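Long-range contacts in Ice-binding protein isoform1a (Antarctomyces psychrotrophicus, PDB 7BWX), which binds ice, recognising specific water molecules in its prism planes, and probably acts as an antifreeze protein: residues Gln23-Ala28 against Thr42-Phe47; Ser124-Gln129 against Asn151-Ile156; Ala177-Gln182 against Leu191-Ala196. The protein carries 1 engineered substitution. All blocks are in the same frame, centred on the assembly; numbering follows the deposited sequence.

The three contacts come in series along the chain, interaction 1 first, then 2, then 3. All belong to one right-handed beta-helix. Interactions 1 and 3 share the parallel sheet that holds strands 25-28, 197-200 and 179-181. Their centres are about 12 Å apart, and they touch through Gln-23 N and Ser-195 O, a probable hydrogen bond of 2.8 Å. Strands 126-130, 153-157, 172-175 and 186-192 pair in parallel and connect interactions 2 and 3, whose nearest atoms are about 7 Å apart. Interaction 2 lies on the other side of the chain's centre, about 27 Å from interaction 1 and about 17 Å from interaction 3, centre to centre. Coils are thus not stacked simply in sequence order.

Interaction 1: residues Gln23-Ala28 against Thr42-Phe47; sequences QGVANA and TSITGF
The ring of Phe-47 has Asn-27 over one face and Val-25 at its edge. Asn-27 CG lies above the ring, and the amide and ring planes are 36° apart. This carbon is anti to the backbone N (chi1 178°), which carries the amide across the ring. Asn-27 CB comes nearer still, 3.5 Å from Phe-47 CE1. Val-25 CG1 meets the same CE1 of Phe-47 near the ring plane, at 4.0 Å. Met-37 and Leu-199 of neighbouring strands also touch this ring.

The two backbones run in nearly the same direction. Thr-45 uses both its polar backbone atoms on either side of Ala-26. Thr-45 N donates to Val-25 O at 2.9 Å. Thr-45 O accepts from Asn-27 N, also at 2.9 Å, with the donor above the carbonyl plane. Ile-44 CG2 packs on Val-25 CB at 4.2 Å.

Thr-42 CG2 sits 3.5 Å from Gly-24 CA, where a side chain on the glycine would collide with it. Gly-46 has a positive phi, and its CA makes a CH...O contact with Asn-27 O. Any CB here would run into that oxygen.

Strand 25-28 is an outermost strand of its sheet within this chain and pairs on its other side with strand 197-200. The loop segment 42-47 adds a single backbone bridge, Ala-26 with Thr-45, at this edge, as coil stacks on coil in a beta-solenoid.

Interaction 2: residues Ser124-Gln129 against Asn151-Ile156; sequences SVWVFQ and NNVFWI
Trp-126 and Phe-128 alternate with Phe-154 and Ile-156 in the backbone bonding of two parallel strands, neighbouring coils of the right-handed beta-helix. Trp-126 N donates to Asn-152 O at 2.9 Å. Trp-126 O accepts from Phe-154 N at 2.8 Å. Phe-154 O then takes Phe-128 N, and Phe-128 O takes Ile-156 N. Val-127 and Gln-129 turn their backbone bonds the other way, to strand 100-104.

Ser-124 O is gripped by a water at 2.8 Å and by a weak bond from Asn-152 ND2 at 3.3 Å. The same water weakly accepts from Asn-152 ND2. The indole nitrogens look elsewhere: Trp-126 NE1 bonds to Phe-97 O and Trp-155 NE1 to Glu-170 O. Gln-129 NE2 is held by Gly-77 O and Leu-80 O.

On one face of the pair, the Phe-128 ring and the six-membered ring of Trp-155 form an offset stack, planes 10° apart. Both CG atoms stand beside their backbone N (chi1 -68° and -57°), which sends both side chains the same way, so that the rings overlap face to face with an offset. A leucine in place of Trp-155 would probably leave Glu-170 O without its indole donor and one face of Phe-128 without its stacked ring. On the other face, Val-127 CG1 meets Ile-156 CG1 at 3.7 Å. In the stack, Trp-155 CZ3 sits 3.4 Å from Phe-128 CG.

Interaction 3: residues Ala177-Gln182 against Leu191-Ala196; sequences ALIAAQ and LLAGSA
Ile-179 reaches from strand 179-181 into the bend made by Leu-191, Leu-192 and Ala-193. Its CB points toward that bend and there splits into two branches. The short branch, Ile-179 CG2, is anti to the backbone N and meets Leu-191 CD2 at 4.0 Å. The long branch starts with Ile-179 CG1, beside the backbone N (chi1 -59°), and passes Ala-193 CB at 4.0 Å. It continues extended (chi2 172°), which brings the tip to the bend itself. There Ile-179 CD1 rests 3.6 Å from Leu-192 N and also touches Ala-193 CB and Leu-191 CB. Val-173 of a neighbouring strand touches both Ile-179 and Leu-191.

The backbone of Ile-179 is tied to the other segment as well. Ile-179 N donates to Ala-196 O at 3.1 Å. The same Ala-196 O has Leu-178 CD1 at 3.3 Å, and CD1 also lies against Ala-196 CB.

Ala-177 O is approached by two backbone donors. Ser-195 N bonds to it at 3.2 Å, from well above the carbonyl plane. Gly-194 N adds a weak bond at 3.0 Å. Ser-195 OG stands between its own backbone N and carbonyl carbon (chi1 60°), which sets it beside the Ala-177 to Leu-178 peptide. Leu-178 N is bonded instead to Ser-160 OG.

Residues 193-196 carry the chain from strand 186-192 to strand 197-200, which lies beside strand 179-181. The arrangement is that of a corner in a beta-helix, where the chain turns from one face to the next and aliphatic side chains fill the inside.

Interaction 1: residues Gln23-Ala28 against Thr42-Phe47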
ATOM      1  N   GLN A  23      -2.011   2.838 -15.464  1.00 14.18           N
ATOM      2  CA  GLN A  23      -1.950   1.933 -16.627  1.00 16.36           C
ATOM      3  C   GLN A  23      -2.711   0.625 -16.364  1.00 16.61           C
ATOM      4  O   GLN A  23      -2.393  -0.396 -17.024  1.00 18.96           O
ATOM      5  CB  GLN A  23      -0.497   1.720 -17.056  1.00 18.40           C
ATOM      6  CG  GLN A  23       0.275   2.988 -17.421  1.00 21.50           C
ATOM      7  CD  GLN A  23      -0.452   4.088 -18.147  1.00 29.71           C
ATOM      8  OE1 GLN A  23      -1.212   3.878 -19.110  1.00 33.47           O
ATOM      9  NE2 GLN A  23      -0.197   5.305 -17.698  1.00 33.61           N
ATOM     10  N   GLY A  24      -3.709   0.646 -15.480  1.00 13.95           N
ATOM     11  CA  GLY A  24      -4.744  -0.379 -15.458  1.00 15.00           C
ATOM     12  C   GLY A  24      -4.685  -1.263 -14.211  1.00 14.73           C
ATOM     13  O   GLY A  24      -3.657  -1.262 -13.494  1.00 14.86           O
ATOM     14  N   VAL A  25      -5.770  -1.975 -13.973  1.00 14.48           N
ATOM     15  CA  VAL A  25      -5.880  -3.004 -12.907  1.00 14.65           C
ATOM     16  C   VAL A  25      -6.276  -4.285 -13.626  1.00 15.11           C
ATOM     17  O   VAL A  25      -7.241  -4.257 -14.435  1.00 15.62           O
ATOM     18  CB  VAL A  25      -6.911  -2.614 -11.841  1.00 16.09           C
ATOM     19  CG1 VAL A  25      -6.973  -3.689 -10.781  1.00 16.84           C
ATOM     20  CG2 VAL A  25      -6.636  -1.278 -11.209  1.00 15.68           C
ATOM     21  N   ALA A  26      -5.487  -5.323 -13.469  1.00 13.18           N
ATOM     22  CA  ALA A  26      -5.695  -6.627 -14.114  1.00 13.89           C
ATOM     23  C   ALA A  26      -5.966  -7.624 -12.985  1.00 13.71           C
ATOM     24  O   ALA A  26      -5.038  -7.873 -12.225  1.00 12.40           O
ATOM     25  CB  ALA A  26      -4.481  -7.046 -14.924  1.00 14.29           C
ATOM     26  N   ASN A  27      -7.164  -8.185 -12.935  1.00 14.24           N
ATOM     27  CA  ASN A  27      -7.612  -9.090 -11.858  1.00 12.28           C
ATOM     28  C   ASN A  27      -7.833 -10.503 -12.384  1.00 14.65           C
ATOM     29  O   ASN A  27      -8.475 -10.668 -13.434  1.00 14.59           O
ATOM     30  CB  ASN A  27      -8.909  -8.576 -11.213  1.00 12.94           C
ATOM     31  CG  ASN A  27      -9.414  -9.513 -10.142  1.00 13.39           C
ATOM     32  OD1 ASN A  27     -10.431 -10.258 -10.324  1.00 14.04           O
ATOM     33  ND2 ASN A  27      -8.618  -9.613  -9.111  1.00  9.42           N
ATOM     34  N   ALA A  28      -7.524 -11.486 -11.549  1.00 15.01           N
ATOM     35  CA  ALA A  28      -7.998 -12.878 -11.664  1.00 15.28           C
ATOM     36  C   ALA A  28      -8.732 -13.230 -10.371  1.00 15.82           C
ATOM     37  O   ALA A  28      -8.317 -12.756  -9.299  1.00 15.37           O
ATOM     38  CB  ALA A  28      -6.812 -13.800 -11.843  1.00 17.00           C
ATOM     39  N   THR A  42      -6.737   3.747 -18.861  1.00 17.92           N
ATOM     40  CA  THR A  42      -6.592   2.313 -19.170  1.00 17.27           C
ATOM     41  C   THR A  42      -7.801   1.541 -18.612  1.00 17.19           C
ATOM     42  O   THR A  42      -8.219   1.798 -17.479  1.00 17.37           O
ATOM     43  CB  THR A  42      -5.273   1.807 -18.577  1.00 18.92           C
ATOM     44  OG1 THR A  42      -4.227   2.634 -19.105  1.00 21.41           O
ATOM     45  CG2 THR A  42      -5.044   0.346 -18.861  1.00 17.00           C
ATOM     46  N   SER A  43      -8.318   0.586 -19.373  1.00 15.49           N
ATOM     47  CA  SER A  43      -9.450  -0.270 -18.983  1.00 18.46           C
ATOM     48  C   SER A  43      -8.989  -1.223 -17.874  1.00 17.79           C
ATOM     49  O   SER A  43      -7.754  -1.468 -17.732  1.00 17.05           O
ATOM     50  CB  SER A  43      -9.975  -1.020 -20.176  1.00 22.72           C
ATOM     51  OG  SER A  43      -9.032  -2.009 -20.526  1.00 33.51           O
ATOM     52  N   ILE A  44      -9.920  -1.633 -17.034  1.00 15.61           N
ATOM     53  CA  ILE A  44      -9.635  -2.658 -15.990  1.00 17.97           C
ATOM     54  C   ILE A  44     -10.059  -3.989 -16.580  1.00 20.03           C
ATOM     55  O   ILE A  44     -10.996  -3.981 -17.399  1.00 22.30           O
ATOM     56  CB  ILE A  44     -10.371  -2.312 -14.690  1.00 18.80           C
ATOM     57  CG1 ILE A  44     -11.886  -2.344 -14.900  1.00 23.41           C
ATOM     58  CG2 ILE A  44      -9.909  -0.943 -14.203  1.00 18.29           C
ATOM     59  CD1 ILE A  44     -12.702  -2.450 -13.628  1.00 28.19           C
ATOM     60  N   THR A  45      -9.462  -5.095 -16.166  1.00 15.73           N
ATOM     61  CA  THR A  45      -9.910  -6.421 -16.639  1.00 17.57           C
ATOM     62  C   THR A  45     -10.090  -7.323 -15.434  1.00 16.23           C
ATOM     63  O   THR A  45      -9.401  -7.097 -14.410  1.00 14.33           O
ATOM     64  CB  THR A  45      -8.924  -7.066 -17.623  1.00 21.11           C
ATOM     65  OG1 THR A  45      -7.632  -7.152 -17.003  1.00 25.73           O
ATOM     66  CG2 THR A  45      -8.694  -6.180 -18.800  1.00 25.51           C
ATOM     67  N   GLY A  46     -11.016  -8.273 -15.554  1.00 16.29           N
ATOM     68  CA  GLY A  46     -11.237  -9.278 -14.488  1.00 17.19           C
ATOM     69  C   GLY A  46     -12.257  -8.860 -13.446  1.00 16.05           C
ATOM     70  O   GLY A  46     -12.323  -9.515 -12.387  1.00 17.06           O
ATOM     71  N   PHE A  47     -13.111  -7.893 -13.764  1.00 16.51           N
ATOM     72  CA  PHE A  47     -14.274  -7.502 -12.955  1.00 17.93           C
ATOM     73  C   PHE A  47     -15.518  -7.600 -13.834  1.00 20.91           C
ATOM     74  O   PHE A  47     -15.780  -6.668 -14.588  1.00 19.95           O
ATOM     75  CB  PHE A  47     -14.083  -6.086 -12.421  1.00 18.13           C
ATOM     76  CG  PHE A  47     -12.886  -5.904 -11.524  1.00 18.59           C
ATOM     77  CD1 PHE A  47     -11.637  -5.685 -12.060  1.00 17.06           C
ATOM     78  CD2 PHE A  47     -13.031  -5.941 -10.136  1.00 18.99           C
ATOM     79  CE1 PHE A  47     -10.533  -5.521 -11.232  1.00 19.41           C
ATOM     80  CE2 PHE A  47     -11.922  -5.777  -9.312  1.00 20.47           C
ATOM     81  CZ  PHE A  47     -10.672  -5.597  -9.864  1.00 18.45           C
TER

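Interaction 2: residues Ser124-Gln129 against Asn151-Ile156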
ATOM      1  N   SER A 124       0.306   8.151  16.084  1.00 23.30           N
ATOM      2  CA  SER A 124       1.569   7.535  15.596  1.00 22.88           C
ATOM      3  C   SER A 124       1.535   7.431  14.053  1.00 22.42           C
ATOM      4  O   SER A 124       0.538   6.933  13.540  1.00 19.37           O
ATOM      5  CB  SER A 124       1.752   6.158  16.201  1.00 23.82           C
ATOM      6  OG  SER A 124       2.250   6.229  17.540  1.00 24.28           O
ATOM      7  N   VAL A 125       2.614   7.819  13.369  1.00 21.43           N
ATOM      8  CA  VAL A 125       2.747   7.639  11.897  1.00 20.79           C
ATOM      9  C   VAL A 125       3.981   6.810  11.597  1.00 19.59           C
ATOM     10  O   VAL A 125       5.038   6.988  12.272  1.00 18.44           O
ATOM     11  CB  VAL A 125       2.753   9.004  11.181  1.00 21.83           C
ATOM     12  CG1 VAL A 125       3.123   8.849   9.722  1.00 20.80           C
ATOM     13  CG2 VAL A 125       1.417   9.690  11.330  1.00 22.62           C
ATOM     14  N   TRP A 126       3.848   5.890  10.624  1.00 18.23           N
ATOM     15  CA  TRP A 126       4.952   5.106  10.050  1.00 17.08           C
ATOM     16  C   TRP A 126       5.087   5.456   8.563  1.00 17.31           C
ATOM     17  O   TRP A 126       4.096   5.349   7.799  1.00 16.61           O
ATOM     18  CB  TRP A 126       4.775   3.609  10.201  1.00 17.42           C
ATOM     19  CG  TRP A 126       4.782   3.105  11.605  1.00 19.37           C
ATOM     20  CD1 TRP A 126       5.796   2.485  12.278  1.00 20.53           C
ATOM     21  CD2 TRP A 126       3.684   3.197  12.513  1.00 18.14           C
ATOM     22  NE1 TRP A 126       5.388   2.181  13.550  1.00 20.94           N
ATOM     23  CE2 TRP A 126       4.087   2.586  13.711  1.00 20.61           C
ATOM     24  CE3 TRP A 126       2.410   3.720  12.413  1.00 18.43           C
ATOM     25  CZ2 TRP A 126       3.242   2.529  14.820  1.00 21.86           C
ATOM     26  CZ3 TRP A 126       1.565   3.639  13.492  1.00 22.43           C
ATOM     27  CH2 TRP A 126       1.982   3.058  14.681  1.00 20.33           C
ATOM     28  N   VAL A 127       6.292   5.810   8.161  1.00 15.96           N
ATOM     29  CA  VAL A 127       6.644   5.967   6.726  1.00 16.06           C
ATOM     30  C   VAL A 127       7.847   5.072   6.493  1.00 17.29           C
ATOM     31  O   VAL A 127       8.919   5.341   7.067  1.00 16.95           O
ATOM     32  CB  VAL A 127       6.920   7.422   6.320  1.00 17.10           C
ATOM     33  CG1 VAL A 127       7.226   7.471   4.839  1.00 17.93           C
ATOM     34  CG2 VAL A 127       5.810   8.352   6.686  1.00 17.20           C
ATOM     35  N   PHE A 128       7.656   4.015   5.716  1.00 16.39           N
ATOM     36  CA  PHE A 128       8.728   3.137   5.268  1.00 16.10           C
ATOM     37  C   PHE A 128       9.214   3.651   3.926  1.00 15.97           C
ATOM     38  O   PHE A 128       8.502   3.496   2.936  1.00 15.97           O
ATOM     39  CB  PHE A 128       8.252   1.698   5.283  1.00 16.89           C
ATOM     40  CG  PHE A 128       8.005   1.198   6.688  1.00 17.09           C
ATOM     41  CD1 PHE A 128       9.031   0.627   7.427  1.00 19.35           C
ATOM     42  CD2 PHE A 128       6.747   1.276   7.249  1.00 19.13           C
ATOM     43  CE1 PHE A 128       8.812   0.194   8.734  1.00 19.30           C
ATOM     44  CE2 PHE A 128       6.502   0.810   8.532  1.00 21.08           C
ATOM     45  CZ  PHE A 128       7.546   0.274   9.277  1.00 20.20           C
ATOM     46  N   GLN A 129      10.456   4.129   3.917  1.00 15.64           N
ATOM     47  CA  GLN A 129      11.138   4.645   2.705  1.00 16.39           C
ATOM     48  C   GLN A 129      11.953   3.491   2.156  1.00 16.00           C
ATOM     49  O   GLN A 129      13.111   3.277   2.644  1.00 16.50           O
ATOM     50  CB  GLN A 129      11.989   5.880   3.019  1.00 15.47           C
ATOM     51  CG  GLN A 129      11.208   7.014   3.648  1.00 16.39           C
ATOM     52  CD  GLN A 129      12.118   8.176   3.957  1.00 18.64           C
ATOM     53  OE1 GLN A 129      13.184   7.981   4.554  1.00 18.21           O
ATOM     54  NE2 GLN A 129      11.700   9.378   3.591  1.00 15.96           N
ATOM     55  N   ASN A 151      -4.390   3.435   8.689  1.00 19.11           N
ATOM     56  CA  ASN A 151      -4.450   4.622   7.815  1.00 20.93           C
ATOM     57  C   ASN A 151      -3.273   5.557   8.106  1.00 20.68           C
ATOM     58  O   ASN A 151      -3.112   6.500   7.351  1.00 20.72           O
ATOM     59  CB  ASN A 151      -5.798   5.327   7.920  1.00 25.44           C
ATOM     60  CG  ASN A 151      -6.114   6.128   6.682  1.00 28.99           C
ATOM     61  OD1 ASN A 151      -5.837   5.695   5.551  1.00 29.09           O
ATOM     62  ND2 ASN A 151      -6.583   7.345   6.912  1.00 29.65           N
ATOM     63  N   ASN A 152      -2.457   5.291   9.133  1.00 18.91           N
ATOM     64  CA  ASN A 152      -1.281   6.128   9.486  1.00 18.21           C
ATOM     65  C   ASN A 152       0.014   5.400   9.145  1.00 17.22           C
ATOM     66  O   ASN A 152       1.092   5.861   9.594  1.00 17.10           O
ATOM     67  CB  ASN A 152      -1.285   6.531  10.970  1.00 22.56           C
ATOM     68  CG  ASN A 152      -2.357   7.542  11.332  1.00 23.86           C
ATOM     69  OD1 ASN A 152      -2.940   8.195  10.479  1.00 25.69           O
ATOM     70  ND2 ASN A 152      -2.550   7.732  12.623  1.00 24.80           N
ATOM     71  N   VAL A 153      -0.065   4.373   8.291  1.00 14.94           N
ATOM     72  CA  VAL A 153       1.077   3.566   7.842  1.00 15.13           C
ATOM     73  C   VAL A 153       1.225   3.757   6.339  1.00 16.14           C
ATOM     74  O   VAL A 153       0.218   3.597   5.642  1.00 15.05           O
ATOM     75  CB  VAL A 153       0.816   2.098   8.205  1.00 15.45           C
ATOM     76  CG1 VAL A 153       1.907   1.220   7.659  1.00 15.46           C
ATOM     77  CG2 VAL A 153       0.653   1.935   9.709  1.00 16.38           C
ATOM     78  N   PHE A 154       2.421   4.114   5.883  1.00 15.35           N
ATOM     79  CA  PHE A 154       2.745   4.401   4.462  1.00 15.16           C
ATOM     80  C   PHE A 154       3.958   3.576   4.063  1.00 15.46           C
ATOM     81  O   PHE A 154       5.051   3.703   4.688  1.00 16.32           O
ATOM     82  CB  PHE A 154       2.998   5.902   4.304  1.00 16.41           C
ATOM     83  CG  PHE A 154       1.823   6.724   4.748  1.00 17.17           C
ATOM     84  CD1 PHE A 154       0.797   7.005   3.863  1.00 17.62           C
ATOM     85  CD2 PHE A 154       1.736   7.195   6.042  1.00 17.08           C
ATOM     86  CE1 PHE A 154      -0.303   7.750   4.256  1.00 18.58           C
ATOM     87  CE2 PHE A 154       0.623   7.921   6.442  1.00 17.44           C
ATOM     88  CZ  PHE A 154      -0.390   8.203   5.550  1.00 18.42           C
ATOM     89  N   TRP A 155       3.765   2.730   3.071  1.00 13.77           N
ATOM     90  CA  TRP A 155       4.815   1.931   2.421  1.00 13.58           C
ATOM     91  C   TRP A 155       5.216   2.658   1.125  1.00 14.00           C
ATOM     92  O   TRP A 155       4.444   2.624   0.160  1.00 14.42           O
ATOM     93  CB  TRP A 155       4.310   0.523   2.119  1.00 13.49           C
ATOM     94  CG  TRP A 155       3.840  -0.175   3.347  1.00 15.91           C
ATOM     95  CD1 TRP A 155       2.561  -0.264   3.840  1.00 17.45           C
ATOM     96  CD2 TRP A 155       4.692  -0.793   4.317  1.00 16.52           C
ATOM     97  NE1 TRP A 155       2.566  -0.957   5.022  1.00 18.91           N
ATOM     98  CE2 TRP A 155       3.856  -1.304   5.333  1.00 17.11           C
ATOM     99  CE3 TRP A 155       6.064  -1.050   4.358  1.00 17.98           C
ATOM    100  CZ2 TRP A 155       4.374  -1.982   6.437  1.00 18.70           C
ATOM    101  CZ3 TRP A 155       6.578  -1.689   5.460  1.00 18.28           C
ATOM    102  CH2 TRP A 155       5.738  -2.133   6.489  1.00 19.59           C
ATOM    103  N   ILE A 156       6.299   3.412   1.166  1.00 14.84           N
ATOM    104  CA  ILE A 156       6.765   4.231   0.011  1.00 12.39           C
ATOM    105  C   ILE A 156       7.752   3.367  -0.750  1.00 13.03           C
ATOM    106  O   ILE A 156       8.937   3.182  -0.283  1.00 14.14           O
ATOM    107  CB  ILE A 156       7.356   5.577   0.458  1.00 12.76           C
ATOM    108  CG1 ILE A 156       6.440   6.326   1.415  1.00 12.65           C
ATOM    109  CG2 ILE A 156       7.706   6.412  -0.764  1.00 14.48           C
ATOM    110  CD1 ILE A 156       5.082   6.637   0.868  1.00 14.52           C
TER
HETATM  111  O   HOH W   1      -1.464   5.214  14.484  1.00 21.96           O

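Interaction 3: residues Ala177-Gln182 against Leu191-Ala196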
ATOM      1  N   ALA A 177       6.152   2.149  -9.236  1.00 13.04           N
ATOM      2  CA  ALA A 177       5.812   1.358 -10.432  1.00 12.79           C
ATOM      3  C   ALA A 177       4.723   0.320 -10.070  1.00 13.53           C
ATOM      4  O   ALA A 177       3.627   0.739  -9.717  1.00 14.95           O
ATOM      5  CB  ALA A 177       7.069   0.767 -10.966  1.00 12.06           C
ATOM      6  N   LEU A 178       4.999  -0.966 -10.207  1.00 12.17           N
ATOM      7  CA  LEU A 178       3.966  -2.027 -10.215  1.00 12.89           C
ATOM      8  C   LEU A 178       3.594  -2.383  -8.777  1.00 13.46           C
ATOM      9  O   LEU A 178       4.507  -2.379  -7.923  1.00 12.44           O
ATOM     10  CB  LEU A 178       4.535  -3.267 -10.892  1.00 13.99           C
ATOM     11  CG  LEU A 178       3.537  -4.402 -11.133  1.00 14.77           C
ATOM     12  CD1 LEU A 178       2.573  -3.978 -12.234  1.00 15.53           C
ATOM     13  CD2 LEU A 178       4.253  -5.693 -11.549  1.00 15.64           C
ATOM     14  N   ILE A 179       2.315  -2.717  -8.546  1.00 12.70           N
ATOM     15  CA  ILE A 179       1.906  -3.434  -7.307  1.00 12.18           C
ATOM     16  C   ILE A 179       1.273  -4.724  -7.753  1.00 12.74           C
ATOM     17  O   ILE A 179       0.282  -4.662  -8.466  1.00 13.27           O
ATOM     18  CB  ILE A 179       0.991  -2.628  -6.385  1.00 12.32           C
ATOM     19  CG1 ILE A 179       1.650  -1.342  -5.942  1.00 12.38           C
ATOM     20  CG2 ILE A 179       0.592  -3.460  -5.153  1.00 13.13           C
ATOM     21  CD1 ILE A 179       0.755  -0.410  -5.194  1.00 12.55           C
ATOM     22  N   ALA A 180       1.811  -5.858  -7.308  1.00 14.04           N
ATOM     23  CA  ALA A 180       1.269  -7.204  -7.599  1.00 13.23           C
ATOM     24  C   ALA A 180       0.856  -7.843  -6.266  1.00 15.72           C
ATOM     25  O   ALA A 180       1.701  -8.027  -5.390  1.00 16.04           O
ATOM     26  CB  ALA A 180       2.265  -8.030  -8.332  1.00 13.39           C
ATOM     27  N   ALA A 181      -0.437  -8.105  -6.113  1.00 15.52           N
ATOM     28  CA  ALA A 181      -0.978  -8.849  -4.970  1.00 15.52           C
ATOM     29  C   ALA A 181      -1.218 -10.280  -5.450  1.00 15.12           C
ATOM     30  O   ALA A 181      -2.069 -10.517  -6.327  1.00 16.04           O
ATOM     31  CB  ALA A 181      -2.182  -8.124  -4.458  1.00 14.90           C
ATOM     32  N   GLN A 182      -0.441 -11.207  -4.924  1.00 15.27           N
ATOM     33  CA  GLN A 182      -0.544 -12.631  -5.299  1.00 16.88           C
ATOM     34  C   GLN A 182      -1.743 -13.280  -4.585  1.00 15.64           C
ATOM     35  O   GLN A 182      -2.365 -12.652  -3.696  1.00 14.30           O
ATOM     36  CB  GLN A 182       0.777 -13.338  -5.003  1.00 18.48           C
ATOM     37  CG  GLN A 182       1.906 -12.815  -5.886  1.00 23.93           C
ATOM     38  CD  GLN A 182       3.241 -13.461  -5.612  1.00 27.96           C
ATOM     39  OE1 GLN A 182       3.494 -14.034  -4.566  1.00 36.26           O
ATOM     40  NE2 GLN A 182       4.112 -13.376  -6.598  1.00 34.04           N
ATOM     41  N   LEU A 191      -3.783   0.206  -2.409  1.00 11.46           N
ATOM     42  CA  LEU A 191      -2.739  -0.092  -3.399  1.00 11.92           C
ATOM     43  C   LEU A 191      -2.699   1.053  -4.420  1.00 12.24           C
ATOM     44  O   LEU A 191      -3.611   1.110  -5.265  1.00 12.74           O
ATOM     45  CB  LEU A 191      -3.023  -1.443  -4.062  1.00 11.87           C
ATOM     46  CG  LEU A 191      -3.200  -2.607  -3.089  1.00 12.75           C
ATOM     47  CD1 LEU A 191      -3.490  -3.868  -3.839  1.00 13.16           C
ATOM     48  CD2 LEU A 191      -2.015  -2.795  -2.167  1.00 13.23           C
ATOM     49  N   LEU A 192      -1.733   1.979  -4.275  1.00 12.29           N
ATOM     50  CA  LEU A 192      -1.631   3.192  -5.117  1.00 12.60           C
ATOM     51  C   LEU A 192      -0.359   3.084  -5.957  1.00 11.81           C
ATOM     52  O   LEU A 192       0.768   3.356  -5.448  1.00 12.38           O
ATOM     53  CB  LEU A 192      -1.621   4.421  -4.199  1.00 14.09           C
ATOM     54  CG  LEU A 192      -2.754   4.529  -3.191  1.00 13.65           C
ATOM     55  CD1 LEU A 192      -2.644   5.811  -2.420  1.00 14.90           C
ATOM     56  CD2 LEU A 192      -4.127   4.467  -3.828  1.00 14.34           C
ATOM     57  N   ALA A 193      -0.515   2.591  -7.179  1.00 12.21           N
ATOM     58  CA  ALA A 193       0.588   2.196  -8.077  1.00 11.78           C
ATOM     59  C   ALA A 193       0.934   3.340  -9.019  1.00 12.79           C
ATOM     60  O   ALA A 193       0.042   4.160  -9.297  1.00 13.95           O
ATOM     61  CB  ALA A 193       0.256   0.982  -8.880  1.00 11.14           C
ATOM     62  N   GLY A 194       2.184   3.378  -9.456  1.00 12.03           N
ATOM     63  CA  GLY A 194       2.628   4.346 -10.469  1.00 13.32           C
ATOM     64  C   GLY A 194       2.514   3.767 -11.875  1.00 13.77           C
ATOM     65  O   GLY A 194       2.688   4.526 -12.839  1.00 14.26           O
ATOM     66  N   SER A 195       2.294   2.458 -12.015  1.00 13.70           N
ATOM     67  CA  SER A 195       2.097   1.806 -13.340  1.00 13.88           C
ATOM     68  C   SER A 195       0.780   1.021 -13.353  1.00 13.40           C
ATOM     69  O   SER A 195      -0.250   1.620 -13.697  1.00 14.11           O
ATOM     70  CB  SER A 195       3.309   0.965 -13.732  1.00 14.14           C
ATOM     71  OG  SER A 195       3.581  -0.087 -12.799  1.00 13.76           O
ATOM     72  N   ALA A 196       0.816  -0.277 -13.035  1.00 12.58           N
ATOM     73  CA  ALA A 196      -0.365  -1.154 -13.010  1.00 12.11           C
ATOM     74  C   ALA A 196      -0.495  -1.787 -11.622  1.00 12.77           C
ATOM     75  O   ALA A 196       0.482  -1.797 -10.857  1.00 12.12           O
ATOM     76  CB  ALA A 196      -0.301  -2.198 -14.091  1.00 12.53           C
TER